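Local coordinates for ankyrin repeat-containing protein YAR1 (Saccharomyces cerevisiae, PDB 4BSZ) that is required for a normal rate of cell proliferation and, built on ankyrin repeats, probably binds unfolded protein, at residues 25-30 with 65-70; 87-92 with 118-123; 97-102 with 130-135. All coordinates share one frame; numbering follows the deposited sequence.

How the contacts relate
Followed from the N terminus, the chain first closes contact 1, where the turn leading into helix 27-37 meets helix 65-78 across a 34-residue loop that includes helix 55-61. Contact 2 opens afterwards and ties the end of helix 81-88 to the loop after helix 108-117. Before it closes at 118-123, contact 3 has opened at 97-102; closing last, at 130-135, it ties the start of helix 98-104 to that of helix 132-138. Contacts 2 and 3 therefore cross, while contact 1 stands in series before them. The crossing pair also touch, P122 packing against L99 and D131. Contact 1 lies about 21 Å from contact 3, centre to centre, across the middle of the chain.

Contact 1: 25-30 with 65-70; sequences GDLDSL and IETVRY
Side-by-side packing of ankyrin helices brings L27 and L30, at the start of helix 27-37, against T67 and Y70 of helix 65-78, part of the first ankyrin repeat (51-80). L27 does most of the reaching. With its CG anti to the backbone N (chi1 -179°), its two methyls divide between Y70 and the backbone of E66: CD1 rests 3.5 Å from Y70 CB, while CD2 lies 3.9 Å from the backbone oxygen E66 O. Deeper in, L30 CD1 meets the methyl T67 CG2 at 3.6 Å, the two side chains crossing at about a right angle. Threonine suits this place because its methyl faces a leucine while its hydroxyl is turned to the polar turn, T67 OG1 lying 3.6 Å from G25 O. L27 CD1 and L30 CB approach the Y70 ring obliquely, and the tyrosine extends to K31 and F34. The turn itself is shaped by G25, whose positive phi would press a side chain against the preceding carbonyl, and by D26, the N-cap, whose OD1 accepts from S29 N at 3.1 Å. Cut back to alanine, L27 would lose both methyls, which would probably open a gap over Y70 CB and leave the backbone at E66 less covered. Helices that follow one another along the stack pack side by side in this way in the ankyrin solenoid, here through leucine, threonine and tyrosine.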
loop_
_atom_site.group_PDB
_atom_site.type_symbol
_atom_site.label_atom_id
_atom_site.label_comp_id
_atom_site.label_asym_id
_atom_site.label_seq_id
_atom_site.Cartn_x
_atom_site.Cartn_y
_atom_site.Cartn_z
ATOM N N GLY B 25 -37.599 39.509 -5.381
ATOM C CA GLY B 25 -36.583 40.542 -5.306
ATOM C C GLY B 25 -37.120 41.955 -5.516
ATOM O O GLY B 25 -36.338 42.900 -5.686
ATOM N N ASP B 26 -38.444 42.122 -5.500
ATOM C CA ASP B 26 -39.034 43.451 -5.646
ATOM C C ASP B 26 -38.767 44.273 -4.399
ATOM O O ASP B 26 -39.652 44.462 -3.567
ATOM C CB ASP B 26 -40.544 43.388 -5.933
ATOM C CG ASP B 26 -41.089 44.696 -6.519
ATOM O OD1 ASP B 26 -40.420 45.750 -6.406
ATOM O OD2 ASP B 26 -42.199 44.676 -7.093
ATOM N N LEU B 27 -37.538 44.764 -4.279
ATOM C CA LEU B 27 -37.168 45.605 -3.150
ATOM C C LEU B 27 -38.004 46.876 -3.140
ATOM O O LEU B 27 -38.346 47.385 -2.079
ATOM C CB LEU B 27 -35.680 45.950 -3.191
ATOM C CG LEU B 27 -35.187 46.821 -2.033
ATOM C CD1 LEU B 27 -35.479 46.167 -0.685
ATOM C CD2 LEU B 27 -33.706 47.109 -2.174
ATOM N N ASP B 28 -38.344 47.369 -4.327
ATOM C CA ASP B 28 -39.115 48.600 -4.436
ATOM C C ASP B 28 -40.458 48.528 -3.709
ATOM O O ASP B 28 -40.782 49.413 -2.909
ATOM C CB ASP B 28 -39.290 49.018 -5.896
ATOM C CG ASP B 28 -38.122 49.837 -6.400
ATOM O OD1 ASP B 28 -37.413 50.427 -5.553
ATOM O OD2 ASP B 28 -37.907 49.894 -7.630
ATOM N N SER B 29 -41.235 47.480 -3.957
ATOM C CA SER B 29 -42.501 47.365 -3.248
ATOM C C SER B 29 -42.330 46.924 -1.800
ATOM O O SER B 29 -43.241 47.084 -1.002
ATOM C CB SER B 29 -43.534 46.512 -3.995
ATOM O OG SER B 29 -43.009 45.270 -4.385
ATOM N N LEU B 30 -41.159 46.408 -1.444
ATOM C CA LEU B 30 -40.897 46.092 -0.041
ATOM C C LEU B 30 -40.775 47.343 0.841
ATOM O O LEU B 30 -41.414 47.431 1.895
ATOM C CB LEU B 30 -39.665 45.207 0.105
ATOM C CG LEU B 30 -39.956 43.716 -0.072
ATOM C CD1 LEU B 30 -38.687 42.874 0.098
ATOM C CD2 LEU B 30 -41.035 43.275 0.902
ATOM N N ILE B 65 -29.059 40.111 -2.911
ATOM C CA ILE B 65 -28.284 40.739 -1.846
ATOM C C ILE B 65 -28.861 42.077 -1.328
ATOM O O ILE B 65 -28.832 42.341 -0.124
ATOM C CB ILE B 65 -26.820 40.905 -2.294
ATOM C CG1 ILE B 65 -25.927 41.314 -1.124
ATOM C CG2 ILE B 65 -26.725 41.881 -3.452
ATOM C CD1 ILE B 65 -25.633 40.199 -0.183
ATOM N N GLU B 66 -29.401 42.906 -2.220
ATOM C CA GLU B 66 -29.905 44.213 -1.804
ATOM C C GLU B 66 -31.193 44.071 -1.003
ATOM O O GLU B 66 -31.411 44.764 -0.008
ATOM C CB GLU B 66 -30.093 45.140 -3.007
ATOM C CG GLU B 66 -28.782 45.520 -3.673
ATOM C CD GLU B 66 -27.723 45.954 -2.667
ATOM O OE1 GLU B 66 -28.031 46.808 -1.808
ATOM O OE2 GLU B 66 -26.586 45.433 -2.729
ATOM N N THR B 67 -32.039 43.153 -1.440
ATOM C CA THR B 67 -33.246 42.826 -0.708
ATOM C C THR B 67 -32.881 42.230 0.655
ATOM O O THR B 67 -33.468 42.589 1.677
ATOM C CB THR B 67 -34.077 41.817 -1.494
ATOM O OG1 THR B 67 -34.140 42.213 -2.875
ATOM C CG2 THR B 67 -35.467 41.725 -0.911
ATOM N N VAL B 68 -31.903 41.320 0.659
ATOM C CA VAL B 68 -31.449 40.675 1.894
ATOM C C VAL B 68 -30.923 41.683 2.915
ATOM O O VAL B 68 -31.276 41.636 4.090
ATOM C CB VAL B 68 -30.344 39.617 1.629
ATOM C CG1 VAL B 68 -29.758 39.106 2.947
ATOM C CG2 VAL B 68 -30.885 38.454 0.791
ATOM N N ARG B 69 -30.069 42.589 2.460
ATOM C CA ARG B 69 -29.508 43.606 3.334
ATOM C C ARG B 69 -30.603 44.521 3.883
ATOM O O ARG B 69 -30.572 44.901 5.051
ATOM C CB ARG B 69 -28.449 44.415 2.591
ATOM C CG ARG B 69 -27.823 45.506 3.409
ATOM C CD ARG B 69 -26.864 46.276 2.544
ATOM N NE ARG B 69 -25.808 45.420 2.009
ATOM C CZ ARG B 69 -24.724 45.068 2.698
ATOM N NH1 ARG B 69 -24.567 45.488 3.952
ATOM N NH2 ARG B 69 -23.802 44.291 2.144
ATOM N N TYR B 70 -31.579 44.854 3.045
ATOM C CA TYR B 70 -32.687 45.687 3.489
ATOM C C TYR B 70 -33.487 45.006 4.591
ATOM O O TYR B 70 -33.776 45.601 5.625
ATOM C CB TYR B 70 -33.621 46.034 2.329
ATOM C CG TYR B 70 -34.886 46.728 2.774
ATOM C CD1 TYR B 70 -34.906 48.096 3.004
ATOM C CD2 TYR B 70 -36.060 46.015 2.979
ATOM C CE1 TYR B 70 -36.067 48.743 3.418
ATOM C CE2 TYR B 70 -37.229 46.652 3.395
ATOM C CZ TYR B 70 -37.229 48.015 3.613
ATOM O OH TYR B 70 -38.392 48.645 4.024
#

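Contact 2: 87-92 with 118-123; sequences FVNEVN and YEADPF
Two loop entrances of the ankyrin stack meet where N89, the first residue past helix 81-88, reaches D121 and A120 in the loop that follows helix 108-117. No strand pairing joins them; a single side-chain-to-backbone hydrogen bond does. D121 N donates to N89 OD1 over 3.0 Å, and the bond is almost perfectly straight, 178° at the hydrogen. The donor is tilted 24° from the amide plane. With CG anti to the carbonyl carbon (chi1 -64°), the amide of N89 points toward 118-123. The same oxygen, N89 OD1, sits 3.7 Å from A120 CA and also 3.7 Å from D121 CB, so it lies against the A120-D121 backbone. Asparagine fits because it is short and carries a neutral acceptor just where the helix has ended.

Beside this bond a methyl, V88 CG2, lies 4.2 Å from the backbone oxygen Y118 O, and both V88 and Y118 pack on L72 of helix 65-78. A120 is buried, its small side chain resting on L99 of helix 98-104, which P122 also covers. Further along 87-92, N92 OD1 accepts from T94 N and N96 N as the chain runs into the second ankyrin repeat (94-123), while its ND2 bonds S53 and an acidic side chain of another protein chain.

A backbone N-H in a loop without regular structure is thus satisfied by an uncharged amide oxygen, which probably helps hold the two segments together without bringing in a net charge.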
loop_
_atom_site.group_PDB
_atom_site.type_symbol
_atom_site.label_atom_id
_atom_site.label_comp_id
_atom_site.label_asym_id
_atom_site.label_seq_id
_atom_site.Cartn_x
_atom_site.Cartn_y
_atom_site.Cartn_z
ATOM N N PHE B 87 -34.296 35.967 14.686
ATOM C CA PHE B 87 -34.815 36.060 13.328
ATOM C C PHE B 87 -33.840 35.526 12.276
ATOM O O PHE B 87 -34.228 34.761 11.390
ATOM C CB PHE B 87 -35.204 37.495 12.987
ATOM C CG PHE B 87 -35.675 37.668 11.565
ATOM C CD1 PHE B 87 -36.914 37.177 11.164
ATOM C CD2 PHE B 87 -34.882 38.318 10.623
ATOM C CE1 PHE B 87 -37.350 37.333 9.854
ATOM C CE2 PHE B 87 -35.318 38.477 9.310
ATOM C CZ PHE B 87 -36.550 37.982 8.931
ATOM N N VAL B 88 -32.583 35.950 12.364
ATOM C CA VAL B 88 -31.573 35.523 11.409
ATOM C C VAL B 88 -31.435 34.003 11.430
ATOM O O VAL B 88 -31.259 33.359 10.390
ATOM C CB VAL B 88 -30.198 36.206 11.676
ATOM C CG1 VAL B 88 -30.357 37.720 11.731
ATOM C CG2 VAL B 88 -29.560 35.700 12.960
ATOM N N ASN B 89 -31.556 33.433 12.621
ATOM C CA ASN B 89 -31.360 32.012 12.809
ATOM C C ASN B 89 -32.686 31.277 12.880
ATOM O O ASN B 89 -32.741 30.155 13.366
ATOM C CB ASN B 89 -30.541 31.755 14.078
ATOM C CG ASN B 89 -29.135 32.325 13.990
ATOM O OD1 ASN B 89 -28.414 32.082 13.018
ATOM N ND2 ASN B 89 -28.741 33.092 15.003
ATOM N N GLU B 90 -33.756 31.916 12.408
ATOM C CA GLU B 90 -35.082 31.302 12.434
ATOM C C GLU B 90 -35.117 30.118 11.466
ATOM O O GLU B 90 -34.568 30.188 10.358
ATOM C CB GLU B 90 -36.166 32.331 12.094
ATOM C CG GLU B 90 -37.526 32.055 12.727
ATOM C CD GLU B 90 -38.432 31.195 11.855
ATOM O OE1 GLU B 90 -38.067 30.928 10.694
ATOM O OE2 GLU B 90 -39.517 30.787 12.329
ATOM N N VAL B 91 -35.743 29.029 11.907
ATOM C CA VAL B 91 -35.821 27.793 11.130
ATOM C C VAL B 91 -37.260 27.499 10.705
ATOM O O VAL B 91 -38.211 27.802 11.437
ATOM C CB VAL B 91 -35.264 26.575 11.929
ATOM C CG1 VAL B 91 -33.818 26.805 12.319
ATOM C CG2 VAL B 91 -36.108 26.287 13.159
ATOM N N ASN B 92 -37.429 26.918 9.521
ATOM C CA ASN B 92 -38.766 26.534 9.065
ATOM C C ASN B 92 -39.163 25.163 9.618
ATOM O O ASN B 92 -38.456 24.622 10.462
ATOM C CB ASN B 92 -38.857 26.577 7.538
ATOM C CG ASN B 92 -37.799 25.726 6.863
ATOM O OD1 ASN B 92 -37.410 24.674 7.367
ATOM N ND2 ASN B 92 -37.326 26.187 5.711
ATOM N N TYR B 118 -24.045 40.053 10.341
ATOM C CA TYR B 118 -25.179 39.700 11.199
ATOM C C TYR B 118 -25.032 38.393 11.984
ATOM O O TYR B 118 -25.991 37.927 12.602
ATOM C CB TYR B 118 -26.479 39.725 10.397
ATOM C CG TYR B 118 -26.787 41.106 9.855
ATOM C CD1 TYR B 118 -26.180 41.560 8.693
ATOM C CD2 TYR B 118 -27.669 41.963 10.515
ATOM C CE1 TYR B 118 -26.443 42.818 8.189
ATOM C CE2 TYR B 118 -27.946 43.234 10.015
ATOM C CZ TYR B 118 -27.327 43.658 8.846
ATOM O OH TYR B 118 -27.573 44.909 8.313
ATOM N N GLU B 119 -23.827 37.827 11.956
ATOM C CA GLU B 119 -23.433 36.711 12.819
ATOM C C GLU B 119 -24.425 35.556 12.867
ATOM O O GLU B 119 -24.924 35.197 13.942
ATOM C CB GLU B 119 -23.131 37.207 14.233
ATOM C CG GLU B 119 -21.932 38.128 14.299
ATOM C CD GLU B 119 -22.111 39.241 15.308
ATOM O OE1 GLU B 119 -22.856 39.040 16.292
ATOM O OE2 GLU B 119 -21.518 40.323 15.111
ATOM N N ALA B 120 -24.696 34.986 11.693
ATOM C CA ALA B 120 -25.544 33.809 11.566
ATOM C C ALA B 120 -24.781 32.567 12.009
ATOM O O ALA B 120 -23.564 32.466 11.814
ATOM C CB ALA B 120 -26.021 33.652 10.131
ATOM N N ASP B 121 -25.510 31.627 12.606
ATOM C CA ASP B 121 -24.937 30.364 13.045
ATOM C C ASP B 121 -25.020 29.350 11.902
ATOM O O ASP B 121 -26.116 28.993 11.469
ATOM C CB ASP B 121 -25.678 29.857 14.293
ATOM C CG ASP B 121 -24.952 28.712 14.992
ATOM O OD1 ASP B 121 -23.713 28.606 14.865
ATOM O OD2 ASP B 121 -25.624 27.916 15.684
ATOM N N PRO B 122 -23.859 28.897 11.398
ATOM C CA PRO B 122 -23.814 27.885 10.339
ATOM C C PRO B 122 -23.758 26.475 10.922
ATOM O O PRO B 122 -23.547 25.506 10.186
ATOM C CB PRO B 122 -22.502 28.207 9.629
ATOM C CG PRO B 122 -21.606 28.671 10.745
ATOM C CD PRO B 122 -22.505 29.355 11.766
ATOM N N PHE B 123 -23.944 26.369 12.236
ATOM C CA PHE B 123 -23.890 25.079 12.912
ATOM C C PHE B 123 -25.265 24.566 13.310
ATOM O O PHE B 123 -25.378 23.451 13.821
ATOM C CB PHE B 123 -22.976 25.144 14.128
ATOM C CG PHE B 123 -21.541 25.382 13.779
ATOM C CD1 PHE B 123 -20.800 24.398 13.146
ATOM C CD2 PHE B 123 -20.930 26.591 14.067
ATOM C CE1 PHE B 123 -19.477 24.611 12.810
ATOM C CE2 PHE B 123 -19.605 26.813 13.735
ATOM C CZ PHE B 123 -18.877 25.821 13.104
#

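Contact 3: 97-102 with 130-135; sequences TALHWA and HDAIFE
H100 and A132 bring their CA atoms to 4.6 Å, the nearest approach of two helix starts, 98-104 and 132-138, each entered through an N-cap residue. The first start carries the sequence T97-A98-L99-H100, a form of the TPLH signature of ankyrin repeats. T97 caps its helix by accepting H100 N at its OG1, and that hydroxyl also hydrogen-bonds H100 ND1 at 2.8 Å, with either atom possible as donor. Gripped at one ring nitrogen and with CG anti to the carbonyl carbon (chi1 -85°), the imidazole reaches across with the other: H100 NE2 donates to H130 O over 3.0 Å, with 153° at the hydrogen. The oxygen lies only slightly out of the ring plane, whereas the nitrogen stands 30° off the carbonyl plane.

The ring has further neighbours. A132 N passes over one face, and A132 CA is above the same ring, offset toward its rim. At the edge, E135 CG lies 3.8 Å from H100 CD2. In the same junction, L99 CG meets A132 CB at 3.9 Å; an alanine leaves room for ring and leucine together.

The second helix start is capped by D131, whose OD1 takes F134 N at 3.1 Å; outside the two segments, D131 OD2 forms a salt bridge with a basic side chain of another protein chain. H130 and F134 lie ring face over ring face, and F134 meets an aromatic side chain of that other protein.

A histidine held by a threonine on one nitrogen and donating a hydrogen bond from the other thus links one helix start to the backbone ahead of the next, satisfying a carbonyl in a largely buried junction.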
loop_
_atom_site.group_PDB
_atom_site.type_symbol
_atom_site.label_atom_id
_atom_site.label_comp_id
_atom_site.label_asym_id
_atom_site.label_seq_id
_atom_site.Cartn_x
_atom_site.Cartn_y
_atom_site.Cartn_z
ATOM N N THR B 97 -32.382 27.211 8.318
ATOM C CA THR B 97 -32.202 28.649 8.401
ATOM C C THR B 97 -32.135 29.196 6.990
ATOM O O THR B 97 -32.005 28.431 6.032
ATOM C CB THR B 97 -30.889 29.009 9.104
ATOM O OG1 THR B 97 -29.791 28.446 8.375
ATOM C CG2 THR B 97 -30.887 28.478 10.529
ATOM N N ALA B 98 -32.215 30.516 6.859
ATOM C CA ALA B 98 -31.979 31.148 5.570
ATOM C C ALA B 98 -30.576 30.782 5.072
ATOM O O ALA B 98 -30.354 30.584 3.872
ATOM C CB ALA B 98 -32.127 32.642 5.681
ATOM N N LEU B 99 -29.640 30.680 6.012
ATOM C CA LEU B 99 -28.271 30.347 5.688
ATOM C C LEU B 99 -28.200 29.006 4.976
ATOM O O LEU B 99 -27.493 28.873 3.970
ATOM C CB LEU B 99 -27.436 30.310 6.960
ATOM C CG LEU B 99 -25.930 30.152 6.785
ATOM C CD1 LEU B 99 -25.413 31.066 5.680
ATOM C CD2 LEU B 99 -25.244 30.452 8.100
ATOM N N HIS B 100 -28.931 28.015 5.497
ATOM C CA HIS B 100 -28.999 26.687 4.882
ATOM C C HIS B 100 -29.354 26.788 3.408
ATOM O O HIS B 100 -28.705 26.180 2.566
ATOM C CB HIS B 100 -30.051 25.816 5.567
ATOM C CG HIS B 100 -29.560 25.110 6.789
ATOM N ND1 HIS B 100 -29.606 25.677 8.047
ATOM C CD2 HIS B 100 -29.031 23.875 6.952
ATOM C CE1 HIS B 100 -29.116 24.825 8.928
ATOM N NE2 HIS B 100 -28.758 23.724 8.288
ATOM N N TRP B 101 -30.393 27.555 3.103
ATOM C CA TRP B 101 -30.854 27.699 1.732
ATOM C C TRP B 101 -29.850 28.439 0.856
ATOM O O TRP B 101 -29.626 28.073 -0.304
ATOM C CB TRP B 101 -32.182 28.436 1.716
ATOM C CG TRP B 101 -33.329 27.591 2.128
ATOM C CD1 TRP B 101 -33.280 26.406 2.813
ATOM C CD2 TRP B 101 -34.716 27.854 1.875
ATOM N NE1 TRP B 101 -34.556 25.920 3.000
ATOM C CE2 TRP B 101 -35.452 26.793 2.434
ATOM C CE3 TRP B 101 -35.401 28.887 1.228
ATOM C CZ2 TRP B 101 -36.838 26.734 2.362
ATOM C CZ3 TRP B 101 -36.777 28.829 1.162
ATOM C CH2 TRP B 101 -37.480 27.760 1.722
ATOM N N ALA B 102 -29.263 29.495 1.414
ATOM C CA ALA B 102 -28.249 30.267 0.705
ATOM C C ALA B 102 -27.041 29.385 0.384
ATOM O O ALA B 102 -26.416 29.534 -0.665
ATOM C CB ALA B 102 -27.834 31.486 1.521
ATOM N N HIS B 130 -28.339 18.020 9.380
ATOM C CA HIS B 130 -27.347 18.753 8.594
ATOM C C HIS B 130 -27.287 20.245 8.919
ATOM O O HIS B 130 -28.320 20.887 9.144
ATOM C CB HIS B 130 -27.622 18.563 7.101
ATOM C CG HIS B 130 -27.629 17.129 6.661
ATOM N ND1 HIS B 130 -26.637 16.235 7.019
ATOM C CD2 HIS B 130 -28.491 16.440 5.879
ATOM C CE1 HIS B 130 -26.897 15.058 6.479
ATOM N NE2 HIS B 130 -28.012 15.153 5.779
ATOM N N ASP B 131 -26.071 20.789 8.952
ATOM C CA ASP B 131 -25.877 22.236 9.101
ATOM C C ASP B 131 -25.491 22.888 7.777
ATOM O O ASP B 131 -25.279 22.203 6.781
ATOM C CB ASP B 131 -24.838 22.556 10.176
ATOM C CG ASP B 131 -23.568 21.742 10.031
ATOM O OD1 ASP B 131 -23.251 21.289 8.909
ATOM O OD2 ASP B 131 -22.877 21.557 11.054
ATOM N N ALA B 132 -25.404 24.211 7.765
ATOM C CA ALA B 132 -25.047 24.917 6.541
ATOM C C ALA B 132 -23.715 24.422 5.944
ATOM O O ALA B 132 -23.590 24.299 4.723
ATOM C CB ALA B 132 -25.019 26.411 6.778
ATOM N N ILE B 133 -22.744 24.127 6.807
ATOM C CA ILE B 133 -21.456 23.582 6.377
ATOM C C ILE B 133 -21.609 22.335 5.503
ATOM O O ILE B 133 -20.989 22.222 4.449
ATOM C CB ILE B 133 -20.562 23.192 7.568
ATOM C CG1 ILE B 133 -20.556 24.286 8.645
ATOM C CG2 ILE B 133 -19.158 22.894 7.085
ATOM C CD1 ILE B 133 -19.656 25.447 8.339
ATOM N N PHE B 134 -22.427 21.393 5.955
ATOM C CA PHE B 134 -22.712 20.198 5.181
ATOM C C PHE B 134 -23.395 20.559 3.866
ATOM O O PHE B 134 -22.965 20.113 2.805
ATOM C CB PHE B 134 -23.595 19.245 5.984
ATOM C CG PHE B 134 -24.018 18.019 5.221
ATOM C CD1 PHE B 134 -25.179 18.025 4.444
ATOM C CD2 PHE B 134 -23.260 16.852 5.285
ATOM C CE1 PHE B 134 -25.575 16.891 3.734
ATOM C CE2 PHE B 134 -23.644 15.722 4.584
ATOM C CZ PHE B 134 -24.811 15.741 3.806
ATOM N N GLU B 135 -24.463 21.360 3.949
ATOM C CA GLU B 135 -25.317 21.648 2.794
ATOM C C GLU B 135 -24.514 22.237 1.644
ATOM O O GLU B 135 -24.696 21.847 0.488
ATOM C CB GLU B 135 -26.489 22.575 3.158
ATOM C CG GLU B 135 -27.595 21.935 4.018
ATOM C CD GLU B 135 -28.407 20.846 3.299
ATOM O OE1 GLU B 135 -28.240 20.658 2.071
ATOM O OE2 GLU B 135 -29.221 20.172 3.975
#